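Local coordinates for hydrogenase (NiFe) small subunit HydA (Allochromatium vinosum, PDB 3MYR), which probably relays electrons from the hydrogen-activating large subunit towards an acceptor through its iron-sulfur clusters, as the small subunit of a heterodimeric [NiFe] hydrogenase, at residues Arg187-Pro192 against Trp239-Gly244; Glu201-Glu206 against Tyr215-Lys220; Thr224-Ala229 against Gly249-Gln254. All coordinates share one frame; numbering follows the deposited sequence.

Interaction 1 (Arg187-Pro192 against Trp239-Gly244); sequences RCYRRP and WPVEAG. With SF4 (iron/sulfur cluster), chain J; F3S (Fe3-s4 cluster), chain K.
Trp239 CZ2 comes in at the edge of the Tyr189 ring, 4.0 Å from Tyr189 CD2. One face of the phenol is occupied by its own neighbour, Arg190, whose CG lies 3.7 Å above the plane of the Tyr189 ring, over its centre. One face of the indole carries Val241 CB and Glu242 N, both offset toward the rim. Two sulfurs sit at the indole edge. Cys188 SG is 3.8 Å from Trp239 CH2 and 80° off the normal of the six-membered ring, a sulfur-aromatic contact. F3S S2 lies 3.7 Å from Trp239 CE3.

The Arg190 chain is extended from CG to NE (chi3 179°), which carries it along Val241 until NE is 3.5 Å from Val241 CG1. Its guanidinium grips one oxygen side-on: NE and NH2 of Arg190 each donate to Tyr189 OH at 3.0 Å, with the oxygen lying somewhat out of the guanidinium plane. NH2 also comes close to Val241 O, but the angle is too poor for a hydrogen bond. NH1 is used by Trp212 O, and the tyrosine hydroxyl is also bonded to Ser232 of the large subunit. A long, flat cation thus suits a place where apolar packing must end in several polar partners.

Cys188 SG binds FE1 of SF4 at 2.3 Å and accepts the N-H of Arg190 over 3.3 Å between SG and N, in the capping turn that precedes helix 191-195. That N-H bond would probably ease some of the negative charge on the thiolate. With Trp239 touching this ligand sulfur and a sulfide of the [3Fe-4S] cluster, an aromatic group fills the protein between two redox centres, consistent with a short route for electrons.

Interaction 2 (Glu201-Glu206 against Tyr215-Lys220); sequences ESFDDE and YRLGCK. With SF4 (iron/sulfur cluster), chain J.
Glu201 and Arg216 bring two irregular backbones to within 6.6 Å of each other, CA to CA, the second of them leaving a short 3-10 turn at 215-216. Their side chains lie side by side and point the same way, joined by a salt bridge in which Arg216 NH2 donates to Glu201 OE1 over 3.2 Å. The bond is straight (169°) and lies in the guanidinium plane, yet it meets the carboxylate from above. Such long, charged chains suit this solvent-exposed side.

Beneath them Leu217 fills the buried part. Its CD1 sits over one face of Phe203, 4.3 Å from the ring centroid, a CH-pi contact, and is 3.7 Å from Ser202 O; CD2 lies by Glu201 O. An alanine here would lose both methyl branches and is likely to leave a gap against that ring face. Phe203 also makes edge-to-face contacts with Phe463 and Trp468 of the large subunit.

Asp205, the N-cap of helix 206-210, caps Ala208 N with OD1, while its OD2 takes the N-H of Glu201. Loop 201-206 thus packs against 215-220, which delivers Cys219 to FE3 of SF4, the [4Fe-4S] site completed by His185, Cys188 and Cys213.

Interaction 3 (Thr224-Ala229 against Gly249-Gln254); sequences TYNACA and GCSEPQ. With F3S (Fe3-s4 cluster), chain K.
Glu252 OE2 is gripped twice: by the backbone N-H of Tyr225, with 2.8 Å between Tyr225 N and OE2, and by Arg175 in a salt bridge. The N-H approaches on the anti side of the carboxylate at a fair angle of 149°. A bend at chi2 (-58°) turns the glutamate end toward residue 225, where OE2 also lies at the edge of the Tyr225 ring. The length of glutamate lets the carboxylate reach that N-H.

One residue earlier, Ser251 OG donates to Tyr225 O over 2.7 Å. Its hydroxyl comes from 47° above the carbonyl plane, rather than along a lone pair. The N-H and C=O of Tyr225 are therefore both held by side chains of the turn 249-252, much as a strand neighbour would hold them, although neither segment is a strand.

Thr224 packs into the start of that turn, its OG1 3.2 Å from Gly249 CA while bonded to Lys220 O. Glycine suits this place because at these backbone angles a CB would be jammed against the preceding carbonyl oxygen, besides coming up against Thr224 OG1. The methyl CG2 of Thr224 packs against both Ser251 OG and the cluster, 3.7 Å from F3S S3. Asn226 adds its amide, with ND2 3.6 Å from F3S S3, while its OD1 accepts Ala227 N over 2.8 Å and so helps fix the amide's rotation.

Each segment supplies a ligand to the [3Fe-4S] cluster: Cys228 SG binds FE4 at 2.3 Å, and Cys250 SG binds FE3 at 2.3 Å. The bonds through Tyr225 thus tie together the two loops that carry these sulfurs. The amide of Asn226 would probably temper the negative charge of the sulfide it faces, while Arg175 is likely to keep Glu252 ionised.

How the interactions relate
All three contacts belong to the C-terminal region of the small subunit, which is poor in regular structure and built around two clusters. Interactions 1 and 3 are buried and interleave along the chain; they meet where Trp239 CG packs 3.3 Å from Cys228 O, and both border the [3Fe-4S] cluster. Interaction 2 shares the [4Fe-4S] cluster with interaction 1 and reaches the surface, so a solvent-side salt bridge crosses it. Interaction 1 is joined across its segments by aromatic, sulfur and apolar packing, interaction 3 by hydrogen bonds to a backbone. Lys220 CB against Gly249 N links interactions 2 and 3, while the large subunit covers parts of interactions 1 and 2.

Interaction 1 (Arg187-Pro192 against Trp239-Gly244)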
loop_
_atom_site.group_PDB
_atom_site.type_symbol
_atom_site.label_atom_id
_atom_site.label_comp_id
_atom_site.label_asym_id
_atom_site.label_seq_id
_atom_site.Cartn_x
_atom_site.Cartn_y
_atom_site.Cartn_z
ATOM N N ARG A 187 -3.939 -4.373 30.597
ATOM C CA ARG A 187 -4.124 -5.747 30.153
ATOM C C ARG A 187 -2.806 -6.424 29.745
ATOM O O ARG A 187 -2.783 -7.616 29.543
ATOM C CB ARG A 187 -5.106 -5.792 28.943
ATOM C CG ARG A 187 -6.538 -5.255 29.280
ATOM C CD ARG A 187 -7.156 -6.176 30.356
ATOM N NE ARG A 187 -8.637 -6.191 30.331
ATOM C CZ ARG A 187 -9.388 -6.757 31.271
ATOM N NH1 ARG A 187 -8.817 -7.348 32.343
ATOM N NH2 ARG A 187 -10.691 -6.774 31.128
ATOM N N CYS A 188 -1.754 -5.637 29.588
ATOM C CA CYS A 188 -0.489 -6.035 29.000
ATOM C C CYS A 188 0.214 -7.151 29.782
ATOM O O CYS A 188 0.360 -7.094 31.025
ATOM C CB CYS A 188 0.425 -4.786 28.913
ATOM S SG CYS A 188 2.070 -5.217 28.207
ATOM N N TYR A 189 0.685 -8.173 29.075
ATOM C CA TYR A 189 1.364 -9.284 29.755
ATOM C C TYR A 189 2.713 -8.885 30.396
ATOM O O TYR A 189 3.239 -9.680 31.159
ATOM C CB TYR A 189 1.529 -10.512 28.833
ATOM C CG TYR A 189 2.674 -10.341 27.838
ATOM C CD1 TYR A 189 3.878 -11.036 27.985
ATOM C CD2 TYR A 189 2.536 -9.464 26.720
ATOM C CE1 TYR A 189 4.958 -10.867 27.066
ATOM C CE2 TYR A 189 3.621 -9.245 25.808
ATOM C CZ TYR A 189 4.810 -9.979 25.978
ATOM O OH TYR A 189 5.848 -9.789 25.126
ATOM N N ARG A 190 3.241 -7.676 30.106
ATOM C CA ARG A 190 4.495 -7.203 30.728
ATOM C C ARG A 190 4.195 -6.357 31.948
ATOM O O ARG A 190 5.106 -5.948 32.692
ATOM C CB ARG A 190 5.353 -6.410 29.733
ATOM C CG ARG A 190 5.625 -7.226 28.405
ATOM C CD ARG A 190 6.739 -6.594 27.614
ATOM N NE ARG A 190 7.018 -7.335 26.400
ATOM C CZ ARG A 190 8.152 -7.302 25.710
ATOM N NH1 ARG A 190 9.245 -6.748 26.233
ATOM N NH2 ARG A 190 8.229 -7.993 24.561
ATOM N N ARG A 191 2.922 -6.141 32.197
ATOM C CA ARG A 191 2.524 -5.231 33.292
ATOM C C ARG A 191 3.013 -5.708 34.656
ATOM O O ARG A 191 3.497 -4.874 35.451
ATOM C CB ARG A 191 0.988 -4.999 33.319
ATOM C CG ARG A 191 0.523 -4.168 34.603
ATOM C CD ARG A 191 1.070 -2.684 34.498
ATOM N NE ARG A 191 0.534 -1.897 35.642
ATOM C CZ ARG A 191 -0.726 -1.399 35.723
ATOM N NH1 ARG A 191 -1.133 -0.714 36.804
ATOM N NH2 ARG A 191 -1.591 -1.553 34.728
ATOM N N PRO A 192 2.933 -7.044 34.953
ATOM C CA PRO A 192 3.456 -7.354 36.294
ATOM C C PRO A 192 4.963 -7.135 36.406
ATOM O O PRO A 192 5.468 -6.905 37.516
ATOM C CB PRO A 192 3.157 -8.823 36.477
ATOM C CG PRO A 192 1.828 -8.989 35.634
ATOM C CD PRO A 192 2.138 -8.162 34.392
ATOM N N TRP A 239 1.068 -8.995 18.777
ATOM C CA TRP A 239 0.744 -7.581 18.858
ATOM C C TRP A 239 2.036 -6.780 19.117
ATOM O O TRP A 239 3.078 -7.360 19.386
ATOM C CB TRP A 239 -0.317 -7.299 19.906
ATOM C CG TRP A 239 0.103 -7.543 21.346
ATOM C CD1 TRP A 239 0.182 -8.755 21.967
ATOM C CD2 TRP A 239 0.238 -6.545 22.369
ATOM N NE1 TRP A 239 0.442 -8.559 23.322
ATOM C CE2 TRP A 239 0.474 -7.210 23.577
ATOM C CE3 TRP A 239 0.107 -5.119 22.375
ATOM C CZ2 TRP A 239 0.636 -6.530 24.797
ATOM C CZ3 TRP A 239 0.278 -4.441 23.573
ATOM C CH2 TRP A 239 0.583 -5.134 24.758
ATOM N N PRO A 240 1.983 -5.441 18.993
ATOM C CA PRO A 240 3.256 -4.703 18.942
ATOM C C PRO A 240 4.185 -4.945 20.128
ATOM O O PRO A 240 5.363 -5.240 19.930
ATOM C CB PRO A 240 2.792 -3.259 18.954
ATOM C CG PRO A 240 1.609 -3.357 17.892
ATOM C CD PRO A 240 0.873 -4.624 18.474
ATOM N N VAL A 241 3.661 -4.937 21.342
ATOM C CA VAL A 241 4.518 -5.127 22.507
ATOM C C VAL A 241 4.982 -6.593 22.600
ATOM O O VAL A 241 6.137 -6.891 22.906
ATOM C CB VAL A 241 3.732 -4.707 23.800
ATOM C CG1 VAL A 241 4.464 -5.264 25.096
ATOM C CG2 VAL A 241 3.594 -3.143 23.854
ATOM N N GLU A 242 4.134 -7.531 22.185
ATOM C CA GLU A 242 4.599 -8.916 22.207
ATOM C C GLU A 242 5.763 -9.150 21.226
ATOM O O GLU A 242 6.704 -9.873 21.517
ATOM C CB GLU A 242 3.445 -9.874 21.884
ATOM C CG GLU A 242 3.946 -11.293 21.798
ATOM C CD GLU A 242 2.817 -12.339 21.548
ATOM O OE1 GLU A 242 3.124 -13.416 21.021
ATOM O OE2 GLU A 242 1.651 -12.128 21.911
ATOM N N ALA A 243 5.727 -8.505 20.080
ATOM C CA ALA A 243 6.840 -8.564 19.143
ATOM C C ALA A 243 8.048 -7.665 19.452
ATOM O O ALA A 243 8.942 -7.592 18.621
ATOM C CB ALA A 243 6.331 -8.267 17.664
ATOM N N GLY A 244 8.012 -6.915 20.559
ATOM C CA GLY A 244 9.205 -6.277 21.108
ATOM C C GLY A 244 9.276 -4.766 20.871
ATOM O O GLY A 244 10.276 -4.178 21.140
HETATM FE FE1 SF4 J . 3.101 -3.245 28.778
HETATM FE FE2 SF4 J . 5.173 -1.885 30.053
HETATM FE FE3 SF4 J . 3.951 -0.830 27.843
HETATM FE FE4 SF4 J . 2.630 -0.967 30.231
HETATM S S1 SF4 J . 4.481 0.255 29.738
HETATM S S2 SF4 J . 1.772 -1.423 28.200
HETATM S S3 SF4 J . 3.408 -2.983 31.028
HETATM S S4 SF4 J . 5.187 -2.772 27.940
HETATM FE FE1 F3S K . -0.274 0.456 20.588
HETATM FE FE3 F3S K . -1.412 0.822 18.184
HETATM FE FE4 F3S K . -2.008 -1.328 19.527
HETATM S S1 F3S K . 0.727 1.304 18.721
HETATM S S2 F3S K . -0.260 -1.779 20.742
HETATM S S3 F3S K . -2.477 0.770 20.182
HETATM S S4 F3S K . -1.730 -1.218 17.373
#

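Interaction 2 (Glu201-Glu206 against Tyr215-Lys220)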
loop_
_atom_site.group_PDB
_atom_site.type_symbol
_atom_site.label_atom_id
_atom_site.label_comp_id
_atom_site.label_asym_id
_atom_site.label_seq_id
_atom_site.Cartn_x
_atom_site.Cartn_y
_atom_site.Cartn_z
ATOM N N GLU A 201 16.222 -2.249 28.473
ATOM C CA GLU A 201 16.931 -1.000 28.232
ATOM C C GLU A 201 17.393 -0.891 26.814
ATOM O O GLU A 201 17.916 0.109 26.454
ATOM C CB GLU A 201 18.094 -0.853 29.238
ATOM C CG GLU A 201 17.487 -1.011 30.632
ATOM C CD GLU A 201 18.237 -0.256 31.695
ATOM O OE1 GLU A 201 17.816 0.920 31.952
ATOM O OE2 GLU A 201 19.231 -0.829 32.244
ATOM N N SER A 202 17.158 -1.925 26.008
ATOM C CA SER A 202 17.334 -1.819 24.559
ATOM C C SER A 202 16.414 -2.879 23.993
ATOM O O SER A 202 15.774 -3.591 24.782
ATOM C CB SER A 202 18.800 -2.094 24.156
ATOM O OG SER A 202 19.026 -3.481 24.229
ATOM N N PHE A 203 16.366 -3.013 22.666
ATOM C CA PHE A 203 15.517 -3.974 21.992
ATOM C C PHE A 203 15.970 -5.415 22.041
ATOM O O PHE A 203 15.166 -6.354 21.716
ATOM C CB PHE A 203 15.200 -3.498 20.553
ATOM C CG PHE A 203 14.567 -2.163 20.554
ATOM C CD1 PHE A 203 13.201 -2.031 20.790
ATOM C CD2 PHE A 203 15.353 -1.004 20.436
ATOM C CE1 PHE A 203 12.618 -0.767 20.889
ATOM C CE2 PHE A 203 14.768 0.224 20.504
ATOM C CZ PHE A 203 13.396 0.345 20.767
ATOM N N ASP A 204 17.225 -5.652 22.445
ATOM C CA ASP A 204 17.592 -7.062 22.607
ATOM C C ASP A 204 18.486 -7.349 23.825
ATOM O O ASP A 204 19.189 -8.338 23.812
ATOM C CB ASP A 204 18.267 -7.596 21.313
ATOM C CG ASP A 204 19.652 -6.943 21.050
ATOM O OD1 ASP A 204 20.015 -5.991 21.790
ATOM O OD2 ASP A 204 20.405 -7.439 20.137
ATOM N N ASP A 205 18.461 -6.518 24.872
ATOM C CA ASP A 205 19.137 -6.923 26.096
ATOM C C ASP A 205 18.377 -8.030 26.819
ATOM O O ASP A 205 17.378 -8.505 26.333
ATOM C CB ASP A 205 19.394 -5.737 27.034
ATOM C CG ASP A 205 18.093 -5.104 27.555
ATOM O OD1 ASP A 205 17.009 -5.502 27.075
ATOM O OD2 ASP A 205 18.147 -4.268 28.488
ATOM N N GLU A 206 18.864 -8.442 27.988
ATOM C CA GLU A 206 18.224 -9.521 28.757
ATOM C C GLU A 206 16.723 -9.223 29.005
ATOM O O GLU A 206 15.891 -10.076 28.795
ATOM C CB GLU A 206 18.992 -9.754 30.098
ATOM C CG GLU A 206 18.416 -10.891 30.910
ATOM C CD GLU A 206 18.495 -12.291 30.205
ATOM O OE1 GLU A 206 17.927 -13.257 30.771
ATOM O OE2 GLU A 206 19.108 -12.435 29.107
ATOM N N TYR A 215 8.493 0.303 29.030
ATOM C CA TYR A 215 8.187 1.654 29.460
ATOM C C TYR A 215 9.388 2.622 29.219
ATOM O O TYR A 215 9.207 3.738 28.687
ATOM C CB TYR A 215 7.839 1.666 30.961
ATOM C CG TYR A 215 7.604 3.083 31.464
ATOM C CD1 TYR A 215 8.607 3.812 32.090
ATOM C CD2 TYR A 215 6.410 3.698 31.255
ATOM C CE1 TYR A 215 8.382 5.117 32.537
ATOM C CE2 TYR A 215 6.193 4.996 31.664
ATOM C CZ TYR A 215 7.182 5.684 32.286
ATOM O OH TYR A 215 6.900 6.972 32.680
ATOM N N ARG A 216 10.604 2.154 29.547
ATOM C CA ARG A 216 11.787 2.969 29.381
ATOM C C ARG A 216 12.179 3.252 27.950
ATOM O O ARG A 216 12.892 4.232 27.680
ATOM C CB ARG A 216 12.932 2.389 30.269
ATOM C CG ARG A 216 12.731 3.086 31.568
ATOM C CD ARG A 216 12.819 2.479 32.878
ATOM N NE ARG A 216 14.140 2.086 33.159
ATOM C CZ ARG A 216 14.645 1.798 34.378
ATOM N NH1 ARG A 216 14.019 2.101 35.523
ATOM N NH2 ARG A 216 15.881 1.276 34.433
ATOM N N LEU A 217 11.703 2.428 27.023
ATOM C CA LEU A 217 11.854 2.687 25.624
ATOM C C LEU A 217 10.695 3.485 25.023
ATOM O O LEU A 217 10.609 3.565 23.828
ATOM C CB LEU A 217 11.945 1.319 24.870
ATOM C CG LEU A 217 13.194 0.534 25.355
ATOM C CD1 LEU A 217 13.243 -0.961 24.891
ATOM C CD2 LEU A 217 14.506 1.292 24.997
ATOM N N GLY A 218 9.805 4.078 25.814
ATOM C CA GLY A 218 8.894 5.031 25.223
ATOM C C GLY A 218 7.451 4.510 25.170
ATOM O O GLY A 218 6.592 5.218 24.710
ATOM N N CYS A 219 7.186 3.296 25.695
ATOM C CA CYS A 219 5.852 2.679 25.499
ATOM C C CYS A 219 4.750 3.636 26.023
ATOM O O CYS A 219 4.848 4.120 27.151
ATOM C CB CYS A 219 5.776 1.352 26.278
ATOM S SG CYS A 219 4.204 0.456 25.983
ATOM N N LYS A 220 3.699 3.845 25.240
ATOM C CA LYS A 220 2.600 4.710 25.625
ATOM C C LYS A 220 1.386 3.875 25.995
ATOM O O LYS A 220 0.285 4.394 26.133
ATOM C CB LYS A 220 2.267 5.696 24.443
ATOM C CG LYS A 220 3.428 6.641 24.061
ATOM C CD LYS A 220 4.079 7.297 25.309
ATOM C CE LYS A 220 5.173 8.306 24.923
ATOM N NZ LYS A 220 6.270 7.848 23.990
HETATM FE FE1 SF4 J . 3.101 -3.245 28.778
HETATM FE FE2 SF4 J . 5.173 -1.885 30.053
HETATM FE FE3 SF4 J . 3.951 -0.830 27.843
HETATM FE FE4 SF4 J . 2.630 -0.967 30.231
HETATM S S1 SF4 J . 4.481 0.255 29.738
HETATM S S2 SF4 J . 1.772 -1.423 28.200
HETATM S S3 SF4 J . 3.408 -2.983 31.028
HETATM S S4 SF4 J . 5.187 -2.772 27.940
#

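Interaction 3 (Thr224-Ala229 against Gly249-Gln254)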
loop_
_atom_site.group_PDB
_atom_site.type_symbol
_atom_site.label_atom_id
_atom_site.label_comp_id
_atom_site.label_asym_id
_atom_site.label_seq_id
_atom_site.Cartn_x
_atom_site.Cartn_y
_atom_site.Cartn_z
ATOM N N THR A 224 -3.082 4.548 26.445
ATOM C CA THR A 224 -3.652 4.099 25.176
ATOM C C THR A 224 -4.744 3.070 25.343
ATOM O O THR A 224 -4.528 2.026 26.007
ATOM C CB THR A 224 -2.515 3.530 24.268
ATOM O OG1 THR A 224 -1.514 4.580 24.136
ATOM C CG2 THR A 224 -3.082 3.203 22.866
ATOM N N TYR A 225 -5.875 3.312 24.664
ATOM C CA TYR A 225 -7.048 2.440 24.796
ATOM C C TYR A 225 -7.272 1.656 23.494
ATOM O O TYR A 225 -7.418 2.285 22.441
ATOM C CB TYR A 225 -8.319 3.283 25.201
ATOM C CG TYR A 225 -8.264 3.700 26.679
ATOM C CD1 TYR A 225 -8.948 2.975 27.683
ATOM C CD2 TYR A 225 -7.421 4.720 27.078
ATOM C CE1 TYR A 225 -8.808 3.339 29.071
ATOM C CE2 TYR A 225 -7.315 5.117 28.417
ATOM C CZ TYR A 225 -7.964 4.382 29.401
ATOM O OH TYR A 225 -7.769 4.778 30.705
ATOM N N ASN A 226 -7.154 0.315 23.531
ATOM C CA ASN A 226 -7.242 -0.516 22.292
ATOM C C ASN A 226 -7.285 -1.940 22.782
ATOM O O ASN A 226 -7.102 -2.149 23.981
ATOM C CB ASN A 226 -6.061 -0.290 21.330
ATOM C CG ASN A 226 -6.444 -0.572 19.860
ATOM O OD1 ASN A 226 -7.408 -1.237 19.631
ATOM N ND2 ASN A 226 -5.733 0.013 18.875
ATOM N N ALA A 227 -7.558 -2.908 21.892
ATOM C CA ALA A 227 -7.761 -4.314 22.279
ATOM C C ALA A 227 -6.519 -5.166 21.972
ATOM O O ALA A 227 -6.599 -6.402 22.001
ATOM C CB ALA A 227 -8.969 -4.925 21.503
ATOM N N CYS A 228 -5.402 -4.524 21.619
ATOM C CA CYS A 228 -4.233 -5.266 21.119
ATOM C C CYS A 228 -3.727 -6.273 22.168
ATOM O O CYS A 228 -3.191 -7.324 21.819
ATOM C CB CYS A 228 -3.089 -4.271 20.807
ATOM S SG CYS A 228 -3.690 -2.898 19.765
ATOM N N ALA A 229 -3.771 -5.879 23.450
ATOM C CA ALA A 229 -3.167 -6.703 24.484
ATOM C C ALA A 229 -4.034 -7.945 24.800
ATOM O O ALA A 229 -3.527 -8.899 25.350
ATOM C CB ALA A 229 -2.937 -5.846 25.793
ATOM N N GLY A 249 0.903 4.448 20.936
ATOM C CA GLY A 249 -0.328 5.223 21.238
ATOM C C GLY A 249 -1.261 5.393 20.054
ATOM O O GLY A 249 -2.017 6.376 20.017
ATOM N N CYS A 250 -1.295 4.438 19.101
ATOM C CA CYS A 250 -1.778 4.828 17.761
ATOM C C CYS A 250 -3.322 4.960 17.649
ATOM O O CYS A 250 -3.816 5.485 16.648
ATOM C CB CYS A 250 -1.236 3.958 16.636
ATOM S SG CYS A 250 -2.111 2.335 16.588
ATOM N N SER A 251 -4.065 4.614 18.705
ATOM C CA SER A 251 -5.530 4.821 18.704
ATOM C C SER A 251 -5.952 6.063 19.489
ATOM O O SER A 251 -7.144 6.288 19.672
ATOM C CB SER A 251 -6.197 3.590 19.351
ATOM O OG SER A 251 -5.645 3.387 20.662
ATOM N N GLU A 252 -4.998 6.885 19.958
ATOM C CA GLU A 252 -5.336 8.074 20.770
ATOM C C GLU A 252 -5.297 9.323 19.934
ATOM O O GLU A 252 -4.406 9.480 19.106
ATOM C CB GLU A 252 -4.322 8.221 21.955
ATOM C CG GLU A 252 -4.469 7.087 22.967
ATOM C CD GLU A 252 -5.911 7.011 23.554
ATOM O OE1 GLU A 252 -6.442 8.087 23.940
ATOM O OE2 GLU A 252 -6.477 5.899 23.746
ATOM N N PRO A 253 -6.184 10.295 20.237
ATOM C CA PRO A 253 -6.108 11.581 19.506
ATOM C C PRO A 253 -4.707 12.225 19.585
ATOM O O PRO A 253 -4.116 12.246 20.680
ATOM C CB PRO A 253 -7.047 12.482 20.301
ATOM C CG PRO A 253 -8.091 11.516 20.963
ATOM C CD PRO A 253 -7.241 10.271 21.275
ATOM N N GLN A 254 -4.246 12.859 18.499
ATOM C CA GLN A 254 -2.922 13.496 18.534
ATOM C C GLN A 254 -1.751 12.649 19.004
ATOM O O GLN A 254 -0.811 13.169 19.590
ATOM C CB GLN A 254 -2.981 14.825 19.349
ATOM C CG GLN A 254 -3.776 15.981 18.592
ATOM C CD GLN A 254 -5.298 15.786 18.780
ATOM O OE1 GLN A 254 -5.757 15.615 19.920
ATOM N NE2 GLN A 254 -6.044 15.705 17.699
HETATM FE FE1 F3S K . -0.274 0.456 20.588
HETATM FE FE3 F3S K . -1.412 0.822 18.184
HETATM FE FE4 F3S K . -2.008 -1.328 19.527
HETATM S S1 F3S K . 0.727 1.304 18.721
HETATM S S2 F3S K . -0.260 -1.779 20.742
HETATM S S3 F3S K . -2.477 0.770 20.182
HETATM S S4 F3S K . -1.730 -1.218 17.373
#